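Local coordinates for Poly(A) ribonuclease POP2 (Saccharomyces cerevisiae, PDB 1UOC), which degrades RNA from the 3' end with a preference for poly(A), serving as a nuclease subunit of the CCR4-NOT mRNA deadenylase complex, at residues F15-D18 and S22-Y25; R17-W20 and S26-A29; P78-L83 and S124-E129. All blocks are in the same frame, centred on the assembly; numbering follows the deposited sequence.

Contact 1. Residues F15-D18 and S22-Y25; sequences FVRD and SNLY
N23 reaches back along the chain with its side-chain amide to grip the main chain at D18, a worked example of how one asparagine can fasten a strand-to-helix connection. The connection runs from strand 17-19, an edge strand of the mixed sheet in this RNase H-like DEDD nuclease domain, into helix 24-34.

The polar part of the contact is a single hydrogen bond from N23 ND2 to D18 O, 3.0 Å long and nearly straight at 168°. The donor lies in the carbonyl plane, on a lone pair of D18 O, and the acceptor in turn lies in the plane of the N23 amide. The other end of the same amide is also engaged: N23 OD1 accepts from W20 N. Gripping the backbone on both counts, the amide has its rotation fixed. CG stands between the backbone N and the carbonyl carbon (chi1 59°), which swings the amide back toward the strand. Although N23 occupies the N-cap position of the helix, its side chain makes no capping bond; its carbonyl oxygen, however, takes a bond from S26 OG. With a leucine at this position, D18 O and W20 N would probably both lose their side-chain mate and the connection would be less firmly tied to the strand.

Van der Waals contact is slight, and the two segments bury just 73 Å² between them. On the helix side, L24 turns to other partners and packs on I136 and L144. R17 sends its charged end on to E27, and its closest approach to the asparagine is a loose van der Waals contact made by the methylene CD, 4.3 Å from N23 ND2.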
ATOM      1  N   PHE A  15       3.840 -15.304  -4.063  1.00 40.36           N
ATOM      2  CA  PHE A  15       4.780 -15.645  -3.009  1.00 38.71           C
ATOM      3  C   PHE A  15       5.166 -14.346  -2.308  1.00 37.58           C
ATOM      4  O   PHE A  15       5.543 -13.379  -2.969  1.00 36.62           O
ATOM      5  CB  PHE A  15       6.030 -16.295  -3.616  1.00 41.15           C
ATOM      6  CG  PHE A  15       7.171 -16.420  -2.651  1.00 45.42           C
ATOM      7  CD1 PHE A  15       7.114 -17.335  -1.603  1.00 46.41           C
ATOM      8  CD2 PHE A  15       8.283 -15.589  -2.756  1.00 46.02           C
ATOM      9  CE1 PHE A  15       8.152 -17.421  -0.665  1.00 48.54           C
ATOM     10  CE2 PHE A  15       9.330 -15.662  -1.824  1.00 48.08           C
ATOM     11  CZ  PHE A  15       9.263 -16.580  -0.774  1.00 48.89           C
ATOM     12  N   VAL A  16       5.069 -14.325  -0.980  1.00 35.47           N
ATOM     13  CA  VAL A  16       5.413 -13.148  -0.185  1.00 33.86           C
ATOM     14  C   VAL A  16       6.660 -13.385   0.666  1.00 34.37           C
ATOM     15  O   VAL A  16       6.673 -14.277   1.513  1.00 34.95           O
ATOM     16  CB  VAL A  16       4.270 -12.761   0.778  1.00 34.10           C
ATOM     17  CG1 VAL A  16       4.678 -11.548   1.595  1.00 33.46           C
ATOM     18  CG2 VAL A  16       2.997 -12.480   0.010  1.00 30.24           C
ATOM     19  N   ARG A  17       7.708 -12.595   0.457  1.00 34.08           N
ATOM     20  CA  ARG A  17       8.914 -12.767   1.254  1.00 33.28           C
ATOM     21  C   ARG A  17       8.783 -11.961   2.532  1.00 33.51           C
ATOM     22  O   ARG A  17       8.522 -10.758   2.485  1.00 31.96           O
ATOM     23  CB  ARG A  17      10.158 -12.286   0.510  1.00 34.71           C
ATOM     24  CG  ARG A  17      11.389 -12.186   1.413  1.00 36.43           C
ATOM     25  CD  ARG A  17      12.210 -13.467   1.403  1.00 39.64           C
ATOM     26  NE  ARG A  17      13.126 -13.507   0.262  1.00 41.35           N
ATOM     27  CZ  ARG A  17      13.293 -14.559  -0.536  1.00 42.86           C
ATOM     28  NH1 ARG A  17      12.608 -15.671  -0.323  1.00 42.56           N
ATOM     29  NH2 ARG A  17      14.138 -14.496  -1.558  1.00 43.81           N
ATOM     30  N   ASP A  18       8.948 -12.633   3.666  1.00 33.37           N
ATOM     31  CA  ASP A  18       8.881 -11.981   4.959  1.00 35.19           C
ATOM     32  C   ASP A  18      10.217 -11.305   5.201  1.00 33.63           C
ATOM     33  O   ASP A  18      11.273 -11.864   4.883  1.00 34.35           O
ATOM     34  CB  ASP A  18       8.622 -12.996   6.070  1.00 38.48           C
ATOM     35  CG  ASP A  18       7.165 -13.075   6.456  1.00 44.88           C
ATOM     36  OD1 ASP A  18       6.623 -12.071   6.972  1.00 47.30           O
ATOM     37  OD2 ASP A  18       6.555 -14.141   6.240  1.00 51.01           O
ATOM     38  N   SER A  22      17.026  -9.161  10.168  1.00 42.08           N
ATOM     39  CA  SER A  22      18.089  -9.956   9.554  1.00 42.58           C
ATOM     40  C   SER A  22      18.244  -9.813   8.033  1.00 41.45           C
ATOM     41  O   SER A  22      19.365  -9.766   7.544  1.00 42.30           O
ATOM     42  CB  SER A  22      17.914 -11.440   9.903  1.00 41.35           C
ATOM     43  OG  SER A  22      16.669 -11.934   9.435  1.00 45.71           O
ATOM     44  N   ASN A  23      17.143  -9.744   7.285  1.00 38.65           N
ATOM     45  CA  ASN A  23      17.247  -9.623   5.829  1.00 37.03           C
ATOM     46  C   ASN A  23      16.761  -8.293   5.254  1.00 36.81           C
ATOM     47  O   ASN A  23      16.579  -8.165   4.047  1.00 36.90           O
ATOM     48  CB  ASN A  23      16.513 -10.784   5.153  1.00 35.31           C
ATOM     49  CG  ASN A  23      15.047 -10.838   5.516  1.00 37.15           C
ATOM     50  OD1 ASN A  23      14.645 -10.341   6.567  1.00 34.45           O
ATOM     51  ND2 ASN A  23      14.239 -11.460   4.653  1.00 33.59           N
ATOM     52  N   LEU A  24      16.585  -7.297   6.117  1.00 35.64           N
ATOM     53  CA  LEU A  24      16.133  -5.975   5.692  1.00 36.85           C
ATOM     54  C   LEU A  24      16.974  -5.351   4.568  1.00 36.48           C
ATOM     55  O   LEU A  24      16.435  -4.942   3.542  1.00 36.11           O
ATOM     56  CB  LEU A  24      16.109  -5.017   6.890  1.00 36.01           C
ATOM     57  CG  LEU A  24      15.661  -3.575   6.613  1.00 35.79           C
ATOM     58  CD1 LEU A  24      14.285  -3.566   5.956  1.00 33.16           C
ATOM     59  CD2 LEU A  24      15.623  -2.797   7.915  1.00 34.70           C
ATOM     60  N   TYR A  25      18.288  -5.279   4.753  1.00 36.96           N
ATOM     61  CA  TYR A  25      19.153  -4.669   3.743  1.00 37.21           C
ATOM     62  C   TYR A  25      19.288  -5.443   2.443  1.00 35.08           C
ATOM     63  O   TYR A  25      19.245  -4.856   1.364  1.00 34.58           O
ATOM     64  CB  TYR A  25      20.532  -4.391   4.333  1.00 37.93           C
ATOM     65  CG  TYR A  25      20.492  -3.283   5.351  1.00 39.21           C
ATOM     66  CD1 TYR A  25      19.773  -3.431   6.534  1.00 40.12           C
ATOM     67  CD2 TYR A  25      21.115  -2.060   5.106  1.00 43.22           C
ATOM     68  CE1 TYR A  25      19.666  -2.396   7.446  1.00 41.46           C
ATOM     69  CE2 TYR A  25      21.015  -1.010   6.010  1.00 44.34           C
ATOM     70  CZ  TYR A  25      20.286  -1.188   7.179  1.00 43.28           C
ATOM     71  OH  TYR A  25      20.171  -0.162   8.083  1.00 46.45           O
TER

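Contact 2. Residues R17-W20 and S26-A29; sequences RDVW and SEFA
R17 and E27 meet crosswise in a salt bridge between strand 17-19 and helix 24-34. Its one direct bond runs from R17 NE to E27 OE1, at 3.1 Å, and it is bent, with an N-H...acceptor angle of 138°. The oxygen approaches the guanidinium at its edge, near but somewhat tilted from that plane, whereas NE meets OE1 from above the carboxylate, 44° out of its plane. This is therefore not the flat, two-pronged pairing of arginine and carboxylate: the two planes stand 63° apart and NE alone carries the bond. Bends at chi2 and chi3 of R17 fold its methylenes against the acid as well, with CD 3.6 Å from E27 OE1.

The second carboxylate oxygen is satisfied elsewhere, since E27 OE2 accepts from W100 NE1 on the neighbouring strand 99-103. Both oxygens of a buried acid are thus provided for, and the arginine's positive charge would be expected to stabilise the ionised form. Here the helix packs across one face of the mixed sheet of the RNase H-like nuclease fold, over strand 17-19 and the neighbouring strand 99-103, and E27, in the first turn of helix 24-34, reaches down to side chains of both, R17 and W100. Backbone pairing of R17 with T99 and Q101, and of V19 with Q101 and N103, holds the two strands together.

Nearer the helix backbone, the stem of the glutamate carries the apolar half of the contact. V19 turns both methyls to it: CG2 lies 4.0 Å from E27 CG, and CG1 is only slightly farther from it. The valine and the glutamate stem run antiparallel alongside one another. V19 also rests on W100 and F102, and F102 meets the ring of F28 from the helix. Within the helix, A29 N makes a weak 3.2 Å bond to S26 O.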
ATOM      1  N   ARG A  17       7.708 -12.595   0.457  1.00 34.08           N
ATOM      2  CA  ARG A  17       8.914 -12.767   1.254  1.00 33.28           C
ATOM      3  C   ARG A  17       8.783 -11.961   2.532  1.00 33.51           C
ATOM      4  O   ARG A  17       8.522 -10.758   2.485  1.00 31.96           O
ATOM      5  CB  ARG A  17      10.158 -12.286   0.510  1.00 34.71           C
ATOM      6  CG  ARG A  17      11.389 -12.186   1.413  1.00 36.43           C
ATOM      7  CD  ARG A  17      12.210 -13.467   1.403  1.00 39.64           C
ATOM      8  NE  ARG A  17      13.126 -13.507   0.262  1.00 41.35           N
ATOM      9  CZ  ARG A  17      13.293 -14.559  -0.536  1.00 42.86           C
ATOM     10  NH1 ARG A  17      12.608 -15.671  -0.323  1.00 42.56           N
ATOM     11  NH2 ARG A  17      14.138 -14.496  -1.558  1.00 43.81           N
ATOM     12  N   ASP A  18       8.948 -12.633   3.666  1.00 33.37           N
ATOM     13  CA  ASP A  18       8.881 -11.981   4.959  1.00 35.19           C
ATOM     14  C   ASP A  18      10.217 -11.305   5.201  1.00 33.63           C
ATOM     15  O   ASP A  18      11.273 -11.864   4.883  1.00 34.35           O
ATOM     16  CB  ASP A  18       8.622 -12.996   6.070  1.00 38.48           C
ATOM     17  CG  ASP A  18       7.165 -13.075   6.456  1.00 44.88           C
ATOM     18  OD1 ASP A  18       6.623 -12.071   6.972  1.00 47.30           O
ATOM     19  OD2 ASP A  18       6.555 -14.141   6.240  1.00 51.01           O
ATOM     20  N   VAL A  19      10.166 -10.095   5.740  1.00 30.83           N
ATOM     21  CA  VAL A  19      11.376  -9.351   6.028  1.00 30.19           C
ATOM     22  C   VAL A  19      11.402  -9.009   7.515  1.00 32.49           C
ATOM     23  O   VAL A  19      10.392  -8.585   8.086  1.00 31.46           O
ATOM     24  CB  VAL A  19      11.450  -8.042   5.195  1.00 28.00           C
ATOM     25  CG1 VAL A  19      12.837  -7.424   5.309  1.00 24.92           C
ATOM     26  CG2 VAL A  19      11.120  -8.328   3.730  1.00 28.36           C
ATOM     27  N   TRP A  20      12.562  -9.234   8.129  1.00 34.08           N
ATOM     28  CA  TRP A  20      12.795  -8.950   9.536  1.00 34.77           C
ATOM     29  C   TRP A  20      14.089  -8.158   9.554  1.00 36.52           C
ATOM     30  O   TRP A  20      14.584  -7.789   8.497  1.00 37.11           O
ATOM     31  CB  TRP A  20      12.936 -10.252  10.345  1.00 33.54           C
ATOM     32  CG  TRP A  20      11.735 -11.135  10.212  1.00 30.30           C
ATOM     33  CD1 TRP A  20      11.505 -12.059   9.231  1.00 29.75           C
ATOM     34  CD2 TRP A  20      10.548 -11.102  11.013  1.00 27.72           C
ATOM     35  NE1 TRP A  20      10.252 -12.596   9.368  1.00 28.01           N
ATOM     36  CE2 TRP A  20       9.640 -12.027  10.451  1.00 28.25           C
ATOM     37  CE3 TRP A  20      10.162 -10.379  12.142  1.00 29.18           C
ATOM     38  CZ2 TRP A  20       8.370 -12.250  10.981  1.00 26.84           C
ATOM     39  CZ3 TRP A  20       8.896 -10.598  12.677  1.00 30.10           C
ATOM     40  CH2 TRP A  20       8.013 -11.527  12.093  1.00 30.64           C
ATOM     41  N   SER A  26      19.423  -6.758   2.533  1.00 34.78           N
ATOM     42  CA  SER A  26      19.547  -7.560   1.330  1.00 37.66           C
ATOM     43  C   SER A  26      18.269  -7.506   0.494  1.00 38.42           C
ATOM     44  O   SER A  26      18.330  -7.500  -0.737  1.00 41.13           O
ATOM     45  CB  SER A  26      19.896  -9.007   1.692  1.00 36.93           C
ATOM     46  OG  SER A  26      18.992  -9.526   2.638  1.00 38.99           O
ATOM     47  N   GLU A  27      17.112  -7.450   1.149  1.00 39.42           N
ATOM     48  CA  GLU A  27      15.847  -7.379   0.407  1.00 38.68           C
ATOM     49  C   GLU A  27      15.710  -6.023  -0.269  1.00 37.55           C
ATOM     50  O   GLU A  27      15.170  -5.923  -1.375  1.00 37.77           O
ATOM     51  CB  GLU A  27      14.644  -7.632   1.324  1.00 36.42           C
ATOM     52  CG  GLU A  27      14.630  -9.033   1.909  1.00 36.26           C
ATOM     53  CD  GLU A  27      14.680 -10.129   0.853  1.00 37.59           C
ATOM     54  OE1 GLU A  27      15.087 -11.256   1.207  1.00 42.80           O
ATOM     55  OE2 GLU A  27      14.306  -9.887  -0.317  1.00 35.59           O
ATOM     56  N   PHE A  28      16.198  -4.975   0.390  1.00 36.35           N
ATOM     57  CA  PHE A  28      16.124  -3.660  -0.209  1.00 34.86           C
ATOM     58  C   PHE A  28      17.110  -3.561  -1.366  1.00 34.55           C
ATOM     59  O   PHE A  28      16.938  -2.746  -2.272  1.00 34.76           O
ATOM     60  CB  PHE A  28      16.394  -2.566   0.814  1.00 35.10           C
ATOM     61  CG  PHE A  28      15.167  -1.791   1.176  1.00 36.37           C
ATOM     62  CD1 PHE A  28      14.452  -2.090   2.326  1.00 34.31           C
ATOM     63  CD2 PHE A  28      14.660  -0.829   0.300  1.00 35.72           C
ATOM     64  CE1 PHE A  28      13.243  -1.448   2.597  1.00 34.46           C
ATOM     65  CE2 PHE A  28      13.456  -0.186   0.563  1.00 35.06           C
ATOM     66  CZ  PHE A  28      12.744  -0.499   1.717  1.00 33.28           C
ATOM     67  N   ALA A  29      18.138  -4.404  -1.347  1.00 34.32           N
ATOM     68  CA  ALA A  29      19.112  -4.405  -2.439  1.00 33.73           C
ATOM     69  C   ALA A  29      18.398  -4.975  -3.672  1.00 32.42           C
ATOM     70  O   ALA A  29      18.578  -4.482  -4.784  1.00 32.74           O
ATOM     71  CB  ALA A  29      20.320  -5.256  -2.074  1.00 30.51           C
TER

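Contact 3. Residues P78-L83 and S124-E129; sequences PIQLGL and SGINFE
I126 lays its terminal methyl over the flat amide of Q80, the two side chains arriving from opposite directions. I126 CD1 is modelled 3.3 Å from Q80 CD, a separation so small that the exact fit is doubtful. Q80 reaches this far because its chain is extended beyond CG, with chi2 at 177°. The other branch of the isoleucine serves its own segment: I126 CG2 sits 3.9 Å above the ring of F128, offset toward the rim, and that ring also meets F106.

Q80 belongs to strand 77-86 of the nuclease's mixed sheet, at a classic beta bulge in which I79 and Q80 both face E46. The bulge sets two successive side chains on E46, a predicted ligand of the catalytic divalent metal, so that Q80 is placed as a probable second-shell neighbour of that site. I126 comes from the short connection between helix 115-123 and helix 128-134, where G125, with a positive phi of 75°, turns the chain just after the first helix. H131 of the second helix touches I79, Q80 and I126 alike.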
ATOM      1  N   PRO A  78       3.107   1.223  13.227  1.00 50.97           N
ATOM      2  CA  PRO A  78       3.106   0.166  12.214  1.00 47.54           C
ATOM      3  C   PRO A  78       3.639  -1.151  12.763  1.00 43.83           C
ATOM      4  O   PRO A  78       4.673  -1.179  13.419  1.00 40.60           O
ATOM      5  CB  PRO A  78       4.025   0.720  11.119  1.00 47.92           C
ATOM      6  CG  PRO A  78       4.324   2.151  11.538  1.00 50.08           C
ATOM      7  CD  PRO A  78       4.249   2.123  13.018  1.00 51.75           C
ATOM      8  N   ILE A  79       2.929  -2.235  12.488  1.00 40.09           N
ATOM      9  CA  ILE A  79       3.360  -3.545  12.933  1.00 38.32           C
ATOM     10  C   ILE A  79       3.807  -4.306  11.674  1.00 36.84           C
ATOM     11  O   ILE A  79       4.749  -5.101  11.704  1.00 36.00           O
ATOM     12  CB  ILE A  79       2.200  -4.286  13.663  1.00 38.72           C
ATOM     13  CG1 ILE A  79       2.693  -5.617  14.240  1.00 41.67           C
ATOM     14  CG2 ILE A  79       1.060  -4.537  12.730  1.00 38.32           C
ATOM     15  CD1 ILE A  79       3.523  -5.466  15.501  1.00 42.48           C
ATOM     16  N   GLN A  80       3.128  -4.040  10.562  1.00 35.01           N
ATOM     17  CA  GLN A  80       3.448  -4.676   9.286  1.00 34.58           C
ATOM     18  C   GLN A  80       3.193  -3.727   8.120  1.00 34.07           C
ATOM     19  O   GLN A  80       2.348  -2.823   8.200  1.00 32.16           O
ATOM     20  CB  GLN A  80       2.609  -5.943   9.080  1.00 37.30           C
ATOM     21  CG  GLN A  80       3.129  -7.174   9.794  1.00 37.09           C
ATOM     22  CD  GLN A  80       2.227  -8.383   9.614  1.00 39.01           C
ATOM     23  OE1 GLN A  80       2.647  -9.520   9.844  1.00 44.72           O
ATOM     24  NE2 GLN A  80       0.983  -8.147   9.212  1.00 38.56           N
ATOM     25  N   LEU A  81       3.935  -3.939   7.039  1.00 30.78           N
ATOM     26  CA  LEU A  81       3.789  -3.138   5.842  1.00 28.73           C
ATOM     27  C   LEU A  81       4.186  -3.979   4.635  1.00 27.73           C
ATOM     28  O   LEU A  81       5.229  -4.617   4.632  1.00 28.46           O
ATOM     29  CB  LEU A  81       4.652  -1.875   5.943  1.00 27.43           C
ATOM     30  CG  LEU A  81       4.609  -0.847   4.808  1.00 30.38           C
ATOM     31  CD1 LEU A  81       5.117   0.494   5.323  1.00 30.20           C
ATOM     32  CD2 LEU A  81       5.453  -1.316   3.622  1.00 28.85           C
ATOM     33  N   GLY A  82       3.339  -3.990   3.615  1.00 27.00           N
ATOM     34  CA  GLY A  82       3.639  -4.755   2.420  1.00 24.88           C
ATOM     35  C   GLY A  82       3.946  -3.901   1.197  1.00 23.46           C
ATOM     36  O   GLY A  82       3.391  -2.820   1.032  1.00 21.74           O
ATOM     37  N   LEU A  83       4.858  -4.380   0.354  1.00 23.84           N
ATOM     38  CA  LEU A  83       5.217  -3.698  -0.892  1.00 24.76           C
ATOM     39  C   LEU A  83       5.266  -4.766  -1.966  1.00 25.66           C
ATOM     40  O   LEU A  83       5.835  -5.834  -1.765  1.00 23.12           O
ATOM     41  CB  LEU A  83       6.599  -3.032  -0.822  1.00 25.36           C
ATOM     42  CG  LEU A  83       6.806  -1.781   0.027  1.00 27.86           C
ATOM     43  CD1 LEU A  83       8.240  -1.286  -0.182  1.00 30.34           C
ATOM     44  CD2 LEU A  83       5.790  -0.697  -0.351  1.00 26.18           C
ATOM     45  N   SER A 124      -4.907 -13.041  12.508  1.00 73.44           N
ATOM     46  CA  SER A 124      -4.335 -12.506  11.272  1.00 72.41           C
ATOM     47  C   SER A 124      -2.906 -12.988  10.992  1.00 71.42           C
ATOM     48  O   SER A 124      -2.261 -12.521  10.051  1.00 71.34           O
ATOM     49  CB  SER A 124      -4.358 -10.973  11.317  1.00 72.92           C
ATOM     50  OG  SER A 124      -3.693 -10.408  10.197  1.00 75.82           O
ATOM     51  N   GLY A 125      -2.417 -13.919  11.806  1.00 70.14           N
ATOM     52  CA  GLY A 125      -1.072 -14.432  11.622  1.00 67.67           C
ATOM     53  C   GLY A 125       0.001 -13.463  12.088  1.00 65.10           C
ATOM     54  O   GLY A 125       0.838 -13.022  11.301  1.00 66.03           O
ATOM     55  N   ILE A 126      -0.026 -13.123  13.372  1.00 61.91           N
ATOM     56  CA  ILE A 126       0.957 -12.210  13.941  1.00 58.17           C
ATOM     57  C   ILE A 126       1.581 -12.855  15.172  1.00 56.61           C
ATOM     58  O   ILE A 126       0.892 -13.105  16.161  1.00 55.90           O
ATOM     59  CB  ILE A 126       0.319 -10.862  14.380  1.00 57.61           C
ATOM     60  CG1 ILE A 126      -0.329 -10.158  13.186  1.00 58.04           C
ATOM     61  CG2 ILE A 126       1.375  -9.962  14.994  1.00 55.61           C
ATOM     62  CD1 ILE A 126       0.631  -9.796  12.088  1.00 60.21           C
ATOM     63  N   ASN A 127       2.874 -13.151  15.101  1.00 53.87           N
ATOM     64  CA  ASN A 127       3.573 -13.720  16.244  1.00 52.36           C
ATOM     65  C   ASN A 127       4.300 -12.544  16.880  1.00 50.77           C
ATOM     66  O   ASN A 127       5.285 -12.038  16.338  1.00 49.75           O
ATOM     67  CB  ASN A 127       4.566 -14.799  15.806  1.00 51.93           C
ATOM     68  CG  ASN A 127       5.309 -15.422  16.982  1.00 53.27           C
ATOM     69  OD1 ASN A 127       5.636 -16.604  16.962  1.00 53.94           O
ATOM     70  ND2 ASN A 127       5.586 -14.622  18.008  1.00 53.26           N
ATOM     71  N   PHE A 128       3.796 -12.103  18.024  1.00 49.81           N
ATOM     72  CA  PHE A 128       4.371 -10.961  18.720  1.00 49.07           C
ATOM     73  C   PHE A 128       5.803 -11.184  19.178  1.00 48.01           C
ATOM     74  O   PHE A 128       6.584 -10.235  19.251  1.00 49.93           O
ATOM     75  CB  PHE A 128       3.493 -10.576  19.920  1.00 48.49           C
ATOM     76  CG  PHE A 128       2.142 -10.041  19.537  1.00 45.59           C
ATOM     77  CD1 PHE A 128       2.024  -8.845  18.843  1.00 45.65           C
ATOM     78  CD2 PHE A 128       0.984 -10.740  19.867  1.00 46.52           C
ATOM     79  CE1 PHE A 128       0.769  -8.349  18.480  1.00 44.90           C
ATOM     80  CE2 PHE A 128      -0.273 -10.253  19.511  1.00 44.23           C
ATOM     81  CZ  PHE A 128      -0.378  -9.059  18.816  1.00 43.60           C
ATOM     82  N   GLU A 129       6.162 -12.426  19.475  1.00 47.46           N
ATOM     83  CA  GLU A 129       7.515 -12.694  19.941  1.00 48.02           C
ATOM     84  C   GLU A 129       8.559 -12.469  18.847  1.00 46.31           C
ATOM     85  O   GLU A 129       9.688 -12.066  19.121  1.00 45.77           O
ATOM     86  CB  GLU A 129       7.629 -14.114  20.486  1.00 50.18           C
ATOM     87  CG  GLU A 129       8.918 -14.322  21.261  1.00 55.87           C
ATOM     88  CD  GLU A 129       8.940 -15.607  22.056  1.00 57.93           C
ATOM     89  OE1 GLU A 129       9.628 -15.629  23.098  1.00 59.36           O
ATOM     90  OE2 GLU A 129       8.284 -16.590  21.641  1.00 60.17           O
TER

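Overall arrangement
Contacts 1 and 2 are two parts of one strand-to-helix junction: their centres are 3 Å apart, they share R17 and D18, and L24 CA packs 3.6 Å from V19 CG1. Contact 3 stands apart, its centre 12 Å from that of contact 1 and 14 Å from that of contact 2, with no touch to either. The sheet relates them all, since strand 99-103 lies between strand 17-19 and strand 77-86. Relative to the predicted catalytic metal site, contact 3 is the near one: the side chain of Q80 is about 4 Å from that of E46 and about 8 Å from that of S44, whereas the D18 side chain is about 11 Å from that of E46.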